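PDB 6W5Q: peptidoglycan synthase activator LpoP from Pseudomonas aeruginosa, which is a lipoprotein that activates peptidoglycan synthesis, probably by binding a peptidoglycan synthase, and is represented here by its globular C-terminal domain. Local coordinates for residues L92-R97 with A107-K112; G13-M18 with R43-E48; L19-Q24 with A35-R40. All blocks are in the same frame, centred on the assembly; numbering follows the deposited sequence.

In the fold
Six helices make up this C-terminal domain, which contains tetratricopeptide repeat sequence, and the three contacts sample its two ends. Contacts 2 and 3 both join helix 13-28 to helix 31-44, with centres about 10 Å apart; contact 3 is nested inside the loop that contact 2 closes, and Met18 and Arg40 touch where they meet. Contact 1 follows later in the chain, between helix 83-99 and helix 103-114. Its centre lies about 26 Å from that of contact 2 and about 24 Å from that of contact 3, across the centre of the chain. The same kind of helix hairpin thus recurs at both ends, with helices 49-61 and 65-78 between them.

Contact 1: L92-R97 with A107-K112; sequences LIAQAR and ALARQK. With SO4 (sulfate ion), chain J.
A helical hairpin of the tetratricopeptide-like domain is closed here by two alanines, Ala94 of helix 83-99 and Ala109 of helix 103-114, whose CB atoms meet at 3.9 Å. The methyl of Ala109 also lies against the Ala94 backbone, with its CB 3.8 Å from Ala94 N. Such small residues let the segment axes approach to 7.9 Å, and at 175° the helices run almost exactly antiparallel, the hairpin geometry of this all-helical fold. Ile93 flanks the alanine pair: its CG2, anti to the backbone N, comes within 4.1 Å of Ala109 CB, while the residue also packs on Ala72, Arg73 and Leu76 of helix 65-78. At the other flank, Arg110 reaches back over the neighbouring helix. Its chain is extended from CG to NE, and CG lies 3.4 Å from Ala94 CB. The same methyl then sits over the centre of one face of the guanidinium, 3.7 Å above the plane, so that one alanine supports both the aliphatic stem and the flat head. Arg110 NH2 reaches 3.6 Å from Gln95 CG, the two side chains crossing at about a right angle. Salt bridges from Arg110 NE to Glu91 and from NH1 to Glu98 tie the charged group to acids on helix 83-99, which should limit rotation of the guanidinium over the methyl. Near the end of helix 103-114, the Lys112 side chain, which also packs on Trp90 of helix 83-99, runs extended beyond CG and donates from NZ to O4 of a sulfate ion at 2.9 Å, an anion probably taken from the crystallisation liquor.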
# COMPACT_ATOMS: atom_id res chain seq x y z
N LEU A 92 -6.97 2.43 1.81
CA LEU A 92 -5.87 3.24 1.30
C LEU A 92 -6.27 4.00 0.04
O LEU A 92 -5.90 5.16 -0.14
CB LEU A 92 -4.67 2.34 0.99
CG LEU A 92 -3.57 2.22 2.04
CD1 LEU A 92 -4.14 1.78 3.39
CD2 LEU A 92 -2.46 1.27 1.55
N ILE A 93 -7.02 3.36 -0.85
CA ILE A 93 -7.43 4.03 -2.08
C ILE A 93 -8.39 5.17 -1.77
O ILE A 93 -8.30 6.26 -2.35
CB ILE A 93 -8.05 3.00 -3.05
CG1 ILE A 93 -6.97 2.03 -3.53
CG2 ILE A 93 -8.77 3.69 -4.21
CD1 ILE A 93 -7.51 0.83 -4.26
N ALA A 94 -9.32 4.95 -0.83
CA ALA A 94 -10.22 6.00 -0.37
C ALA A 94 -9.43 7.19 0.15
O ALA A 94 -9.75 8.35 -0.16
CB ALA A 94 -11.14 5.47 0.73
N GLN A 95 -8.41 6.93 0.96
CA GLN A 95 -7.64 8.01 1.55
C GLN A 95 -6.84 8.75 0.50
O GLN A 95 -6.68 9.97 0.60
CB GLN A 95 -6.73 7.46 2.64
CG GLN A 95 -7.48 6.81 3.75
CD GLN A 95 -6.58 6.45 4.89
OE1 GLN A 95 -6.99 5.75 5.83
NE2 GLN A 95 -5.33 6.91 4.81
N ALA A 96 -6.38 8.03 -0.52
CA ALA A 96 -5.67 8.67 -1.62
C ALA A 96 -6.61 9.52 -2.49
O ALA A 96 -6.20 10.57 -3.00
CB ALA A 96 -4.96 7.61 -2.46
N ARG A 97 -7.85 9.06 -2.71
CA ARG A 97 -8.80 9.90 -3.45
C ARG A 97 -9.12 11.16 -2.67
O ARG A 97 -9.16 12.26 -3.24
CB ARG A 97 -10.10 9.14 -3.74
CG ARG A 97 -9.92 7.85 -4.53
CD ARG A 97 -9.26 8.12 -5.85
NE ARG A 97 -9.79 9.31 -6.50
CZ ARG A 97 -9.35 9.77 -7.67
NH1 ARG A 97 -8.38 9.13 -8.30
NH2 ARG A 97 -9.89 10.86 -8.20
N ALA A 107 -15.71 7.74 -1.12
CA ALA A 107 -16.85 7.04 -0.54
C ALA A 107 -17.11 5.74 -1.29
O ALA A 107 -17.47 4.72 -0.68
CB ALA A 107 -18.10 7.92 -0.58
N LEU A 108 -16.92 5.76 -2.60
CA LEU A 108 -17.14 4.58 -3.41
C LEU A 108 -16.11 3.52 -3.10
O LEU A 108 -16.39 2.33 -3.20
CB LEU A 108 -17.11 4.96 -4.89
CG LEU A 108 -18.29 5.82 -5.37
CD1 LEU A 108 -18.16 6.19 -6.83
CD2 LEU A 108 -19.60 5.07 -5.14
N ALA A 109 -14.90 3.95 -2.72
CA ALA A 109 -13.86 2.99 -2.37
C ALA A 109 -14.13 2.39 -1.00
O ALA A 109 -13.99 1.18 -0.82
CB ALA A 109 -12.49 3.67 -2.41
N ARG A 110 -14.55 3.22 -0.04
CA ARG A 110 -14.88 2.72 1.28
C ARG A 110 -16.08 1.80 1.23
O ARG A 110 -16.25 0.95 2.11
CB ARG A 110 -15.16 3.86 2.25
CG ARG A 110 -13.99 4.78 2.46
CD ARG A 110 -14.01 5.45 3.84
NE ARG A 110 -12.67 5.91 4.20
CZ ARG A 110 -12.20 7.12 3.92
NH1 ARG A 110 -12.98 8.01 3.30
NH2 ARG A 110 -10.96 7.45 4.27
N GLN A 111 -16.94 1.98 0.21
CA GLN A 111 -18.05 1.06 -0.00
C GLN A 111 -17.56 -0.32 -0.39
O GLN A 111 -18.15 -1.34 0.02
CB GLN A 111 -18.97 1.61 -1.09
CG GLN A 111 -20.29 2.14 -0.63
CD GLN A 111 -21.27 2.26 -1.78
OE1 GLN A 111 -21.00 1.79 -2.89
NE2 GLN A 111 -22.41 2.88 -1.52
N LYS A 112 -16.50 -0.39 -1.21
CA LYS A 112 -15.97 -1.67 -1.65
C LYS A 112 -15.19 -2.36 -0.55
O LYS A 112 -15.14 -3.59 -0.50
CB LYS A 112 -15.07 -1.50 -2.88
CG LYS A 112 -15.66 -0.58 -3.91
CD LYS A 112 -14.94 -0.57 -5.22
CE LYS A 112 -15.65 0.40 -6.17
NZ LYS A 112 -14.81 0.82 -7.32
S SO4 J . -12.85 -0.93 -9.70
O1 SO4 J . -12.66 0.52 -9.55
O2 SO4 J . -12.95 -1.26 -11.12
O3 SO4 J . -11.71 -1.64 -9.12
O4 SO4 J . -14.07 -1.37 -9.00

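Contact 2: G13-M18 with R43-E48. With SO4 (sulfate ion), chain I.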
# COMPACT_ATOMS: atom_id res chain seq x y z
N GLY A 13 12.02 -15.33 4.43
CA GLY A 13 12.98 -14.45 5.05
C GLY A 13 13.32 -13.18 4.30
O GLY A 13 13.24 -12.08 4.85
N PRO A 14 13.73 -13.30 3.02
CA PRO A 14 14.12 -12.09 2.29
C PRO A 14 13.03 -11.05 2.22
O PRO A 14 13.27 -9.88 2.53
CB PRO A 14 14.50 -12.63 0.90
CG PRO A 14 13.92 -13.99 0.83
CD PRO A 14 13.95 -14.52 2.22
N VAL A 15 11.81 -11.43 1.82
CA VAL A 15 10.75 -10.44 1.75
C VAL A 15 10.47 -9.87 3.13
O VAL A 15 10.37 -8.64 3.30
CB VAL A 15 9.47 -11.03 1.12
CG1 VAL A 15 8.40 -9.97 1.04
CG2 VAL A 15 9.75 -11.56 -0.28
N LEU A 16 10.41 -10.74 4.14
CA LEU A 16 10.11 -10.25 5.49
C LEU A 16 11.22 -9.34 6.00
O LEU A 16 10.95 -8.37 6.71
CB LEU A 16 9.87 -11.43 6.44
CG LEU A 16 9.64 -11.08 7.92
CD1 LEU A 16 8.31 -10.35 8.11
CD2 LEU A 16 9.65 -12.35 8.81
N ALA A 17 12.48 -9.64 5.65
CA ALA A 17 13.57 -8.77 6.07
C ALA A 17 13.37 -7.35 5.53
O ALA A 17 13.50 -6.37 6.28
CB ALA A 17 14.91 -9.34 5.60
N MET A 18 13.02 -7.23 4.25
CA MET A 18 12.82 -5.91 3.65
C MET A 18 11.62 -5.19 4.26
O MET A 18 11.70 -3.99 4.56
CB MET A 18 12.67 -6.04 2.14
CG MET A 18 14.00 -6.39 1.42
SD MET A 18 15.32 -5.21 1.80
CE MET A 18 16.38 -6.15 2.90
N ARG A 43 11.85 -6.57 -6.00
CA ARG A 43 12.77 -7.36 -6.81
C ARG A 43 12.71 -8.84 -6.45
O ARG A 43 12.94 -9.71 -7.30
CB ARG A 43 14.19 -6.84 -6.65
CG ARG A 43 14.40 -5.44 -7.22
CD ARG A 43 15.72 -4.86 -6.73
NE ARG A 43 16.88 -5.60 -7.22
CZ ARG A 43 18.11 -5.43 -6.75
NH1 ARG A 43 18.32 -4.55 -5.78
NH2 ARG A 43 19.13 -6.13 -7.26
N ILE A 44 12.40 -9.14 -5.19
CA ILE A 44 12.21 -10.52 -4.73
C ILE A 44 10.78 -10.99 -4.97
O ILE A 44 10.55 -12.13 -5.37
CB ILE A 44 12.58 -10.61 -3.24
CG1 ILE A 44 14.05 -10.24 -3.02
CG2 ILE A 44 12.27 -11.99 -2.69
CD1 ILE A 44 14.22 -9.15 -2.00
N ALA A 45 9.79 -10.14 -4.73
CA ALA A 45 8.39 -10.54 -4.75
C ALA A 45 7.60 -9.50 -5.51
O ALA A 45 6.91 -8.66 -4.92
CB ALA A 45 7.87 -10.72 -3.32
N PRO A 46 7.69 -9.50 -6.85
CA PRO A 46 7.03 -8.45 -7.64
C PRO A 46 5.51 -8.50 -7.57
O PRO A 46 4.86 -7.54 -8.00
CB PRO A 46 7.53 -8.71 -9.06
CG PRO A 46 7.75 -10.21 -9.09
CD PRO A 46 8.24 -10.57 -7.71
N ARG A 47 4.93 -9.58 -7.05
CA ARG A 47 3.49 -9.82 -7.10
C ARG A 47 2.90 -9.94 -5.70
O ARG A 47 1.77 -10.43 -5.55
CB ARG A 47 3.21 -11.09 -7.94
CG ARG A 47 1.76 -11.38 -8.33
CD ARG A 47 1.29 -12.74 -7.78
NE ARG A 47 -0.13 -13.03 -8.06
CZ ARG A 47 -1.10 -13.03 -7.15
NH1 ARG A 47 -2.35 -13.30 -7.51
NH2 ARG A 47 -0.83 -12.77 -5.88
N GLU A 48 3.63 -9.52 -4.67
CA GLU A 48 3.17 -9.65 -3.30
C GLU A 48 2.29 -8.45 -2.94
O GLU A 48 2.81 -7.33 -2.82
CB GLU A 48 4.35 -9.77 -2.33
CG GLU A 48 3.99 -9.79 -0.84
CD GLU A 48 2.92 -10.81 -0.45
OE1 GLU A 48 1.75 -10.41 -0.25
OE2 GLU A 48 3.25 -12.01 -0.33
S SO4 I . 21.22 -4.65 -4.18
O1 SO4 I . 21.04 -3.26 -3.75
O2 SO4 I . 21.41 -4.76 -5.62
O3 SO4 I . 22.37 -5.25 -3.50
O4 SO4 I . 20.03 -5.40 -3.84
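A single methyl, Val15 CG2, packs at the surface against both Ile44 and Ala45, where helix 31-44 is giving way to a turn. This branch does all the touching for Val15: it lies 3.5 Å from Ile44 CG2 and 3.7 Å from Ala45 CB, at the point where the type I turn begins. With CG1 anti to the backbone N (chi1 -179°), CG2 falls anti to the carbonyl carbon and faces this pair. The Val15 and Ile44 side chains lie alongside one another, pointing in opposite senses. Ile44 spreads its branches along helix 13-28: CG2 also meets Pro14 CB at 4.3 Å, while CD1 approaches Met18 CG one helical turn farther on, at 4.4 Å. Beyond Ile44 the chain makes a type I beta turn from Ala45 to Glu48, and Glu48 is the N-cap of helix 49-61, its OE1 accepting from Gln50 N. The contact therefore fastens the start of helix 13-28 to the connection between two successive helices of the tetratricopeptide-like array. On the outer side Arg43, bent at chi3 (65°), holds a sulfate ion: NH2 donates to its O2 at 3.1 Å, and NH1 makes weak bonds to O4 at 2.7 Å and to O2. Arg40 binds the same ion, probably from the crystallisation liquor, through NE and NH2, so two arginines of one helix converge on it. The chemistry divides cleanly: apolar branches join the two segments, whereas the charge of Arg43 is directed outward, where the sulfate probably offsets part of the positive charge of Arg43 and Arg40.

Contact 3: L19-Q24 with A35-R40. With SO4 (sulfate ion), chain I.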
# COMPACT_ATOMS: atom_id res chain seq x y z
N LEU A 19 10.51 -5.90 4.45
CA LEU A 19 9.36 -5.33 5.15
C LEU A 19 9.75 -4.85 6.54
O LEU A 19 9.45 -3.71 6.92
CB LEU A 19 8.23 -6.37 5.25
CG LEU A 19 7.66 -6.87 3.92
CD1 LEU A 19 6.33 -7.57 4.11
CD2 LEU A 19 7.53 -5.74 2.92
N THR A 20 10.42 -5.71 7.31
CA THR A 20 10.88 -5.33 8.65
C THR A 20 11.76 -4.09 8.60
O THR A 20 11.60 -3.15 9.39
CB THR A 20 11.65 -6.48 9.28
OG1 THR A 20 10.76 -7.57 9.51
CG2 THR A 20 12.27 -6.05 10.58
N THR A 21 12.72 -4.07 7.66
CA THR A 21 13.58 -2.91 7.51
C THR A 21 12.78 -1.68 7.11
O THR A 21 12.98 -0.59 7.67
CB THR A 21 14.66 -3.23 6.47
OG1 THR A 21 15.52 -4.25 7.00
CG2 THR A 21 15.47 -1.99 6.15
N ALA A 22 11.87 -1.83 6.15
CA ALA A 22 11.00 -0.71 5.75
C ALA A 22 10.23 -0.15 6.94
O ALA A 22 10.14 1.07 7.11
CB ALA A 22 10.02 -1.15 4.67
N GLN A 23 9.65 -1.02 7.77
CA GLN A 23 8.86 -0.54 8.90
C GLN A 23 9.73 0.18 9.93
O GLN A 23 9.29 1.17 10.53
CB GLN A 23 8.10 -1.70 9.55
CG GLN A 23 7.34 -1.29 10.81
CD GLN A 23 6.44 -2.37 11.34
OE1 GLN A 23 6.38 -3.47 10.78
NE2 GLN A 23 5.74 -2.08 12.44
N GLN A 24 10.96 -0.30 10.16
CA GLN A 24 11.87 0.41 11.05
C GLN A 24 12.19 1.80 10.51
O GLN A 24 12.31 2.76 11.29
CB GLN A 24 13.16 -0.39 11.24
CG GLN A 24 12.99 -1.69 12.00
CD GLN A 24 14.32 -2.34 12.34
OE1 GLN A 24 15.33 -1.66 12.48
NE2 GLN A 24 14.32 -3.66 12.46
N ALA A 35 10.56 3.60 1.36
CA ALA A 35 10.14 3.37 -0.01
C ALA A 35 11.22 2.60 -0.78
O ALA A 35 10.91 1.62 -1.48
CB ALA A 35 9.79 4.69 -0.70
N ALA A 36 12.49 3.00 -0.61
CA ALA A 36 13.59 2.28 -1.26
C ALA A 36 13.63 0.82 -0.81
O ALA A 36 13.82 -0.08 -1.65
CB ALA A 36 14.92 2.96 -0.95
N SER A 37 13.44 0.56 0.49
CA SER A 37 13.43 -0.82 0.98
C SER A 37 12.27 -1.61 0.40
O SER A 37 12.39 -2.81 0.14
CB SER A 37 13.35 -0.85 2.51
OG SER A 37 14.47 -0.25 3.12
N LEU A 38 11.12 -0.96 0.22
CA LEU A 38 9.99 -1.67 -0.36
C LEU A 38 10.17 -1.88 -1.86
O LEU A 38 9.72 -2.90 -2.40
CB LEU A 38 8.69 -0.91 -0.03
CG LEU A 38 8.41 -0.94 1.50
CD1 LEU A 38 7.30 -0.01 1.95
CD2 LEU A 38 8.11 -2.37 2.00
N GLU A 39 10.85 -0.97 -2.55
CA GLU A 39 11.14 -1.23 -3.96
C GLU A 39 12.16 -2.35 -4.11
O GLU A 39 12.17 -3.06 -5.11
CB GLU A 39 11.63 0.04 -4.67
CG GLU A 39 10.72 1.24 -4.54
CD GLU A 39 9.59 1.25 -5.55
OE1 GLU A 39 8.79 2.21 -5.54
OE2 GLU A 39 9.49 0.29 -6.36
N ARG A 40 13.02 -2.54 -3.11
CA ARG A 40 13.92 -3.69 -3.13
C ARG A 40 13.14 -4.97 -2.86
O ARG A 40 13.42 -6.02 -3.46
CB ARG A 40 15.07 -3.47 -2.13
CG ARG A 40 16.18 -4.55 -2.14
CD ARG A 40 17.35 -4.19 -1.19
NE ARG A 40 18.61 -4.87 -1.50
CZ ARG A 40 19.21 -5.76 -0.70
NH1 ARG A 40 18.66 -6.09 0.47
NH2 ARG A 40 20.37 -6.33 -1.05
S SO4 I . 21.22 -4.65 -4.18
O1 SO4 I . 21.04 -3.26 -3.75
O2 SO4 I . 21.41 -4.76 -5.62
O3 SO4 I . 22.37 -5.25 -3.50
O4 SO4 I . 20.03 -5.40 -3.84
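Leu19 and Leu38 meet in the first helical hairpin of this tetratricopeptide-like domain, where helix 13-28 and helix 31-44 pack antiparallel, the segment axes 8.3 Å apart at 169°. The leucine side chains cross at about a right angle and touch through their CD2 methyls at 3.5 Å. Although the CB of Leu19 points away from helix 31-44, chi1 of -61° sets its CG beside the backbone N, and the branch at CG then brings CD2 back to the partner helix. Leu38 likewise has CG anti to its carbonyl carbon, and its fork embraces the methyl of Ala22: CD2 lies 3.5 Å from Ala22 CB, and CG and CD1 close round the same atom. Ala22 is also the point of nearest backbone approach, facing Ser37, whose CB lies 4.0 Å from Ala22 CB. The leucines continue into helix 49-61, Leu19 against Val51 and Leu38 against Arg54, so the hairpin's inner face is covered by the next helix. On the flank beyond Ala22, the methyl of Thr21 is turned to the partner helix and its hydroxyl back to its own, where OG1 bonds to Ala17 O. Thr21 CG2 approaches Ser37 OG at 3.6 Å, a packing contact, since that buried hydroxyl bonds with Gln25 NE2 and Ser33 O. Arg40, outside this core, runs extended from CG to NE with CG anti to the backbone N, carrying its guanidinium to a sulfate ion. The sulfate lies at the edge of the guanidinium, and O4 takes two bonds there, from Arg40 NE at 2.8 Å and from Arg40 NH2 at 3.0 Å.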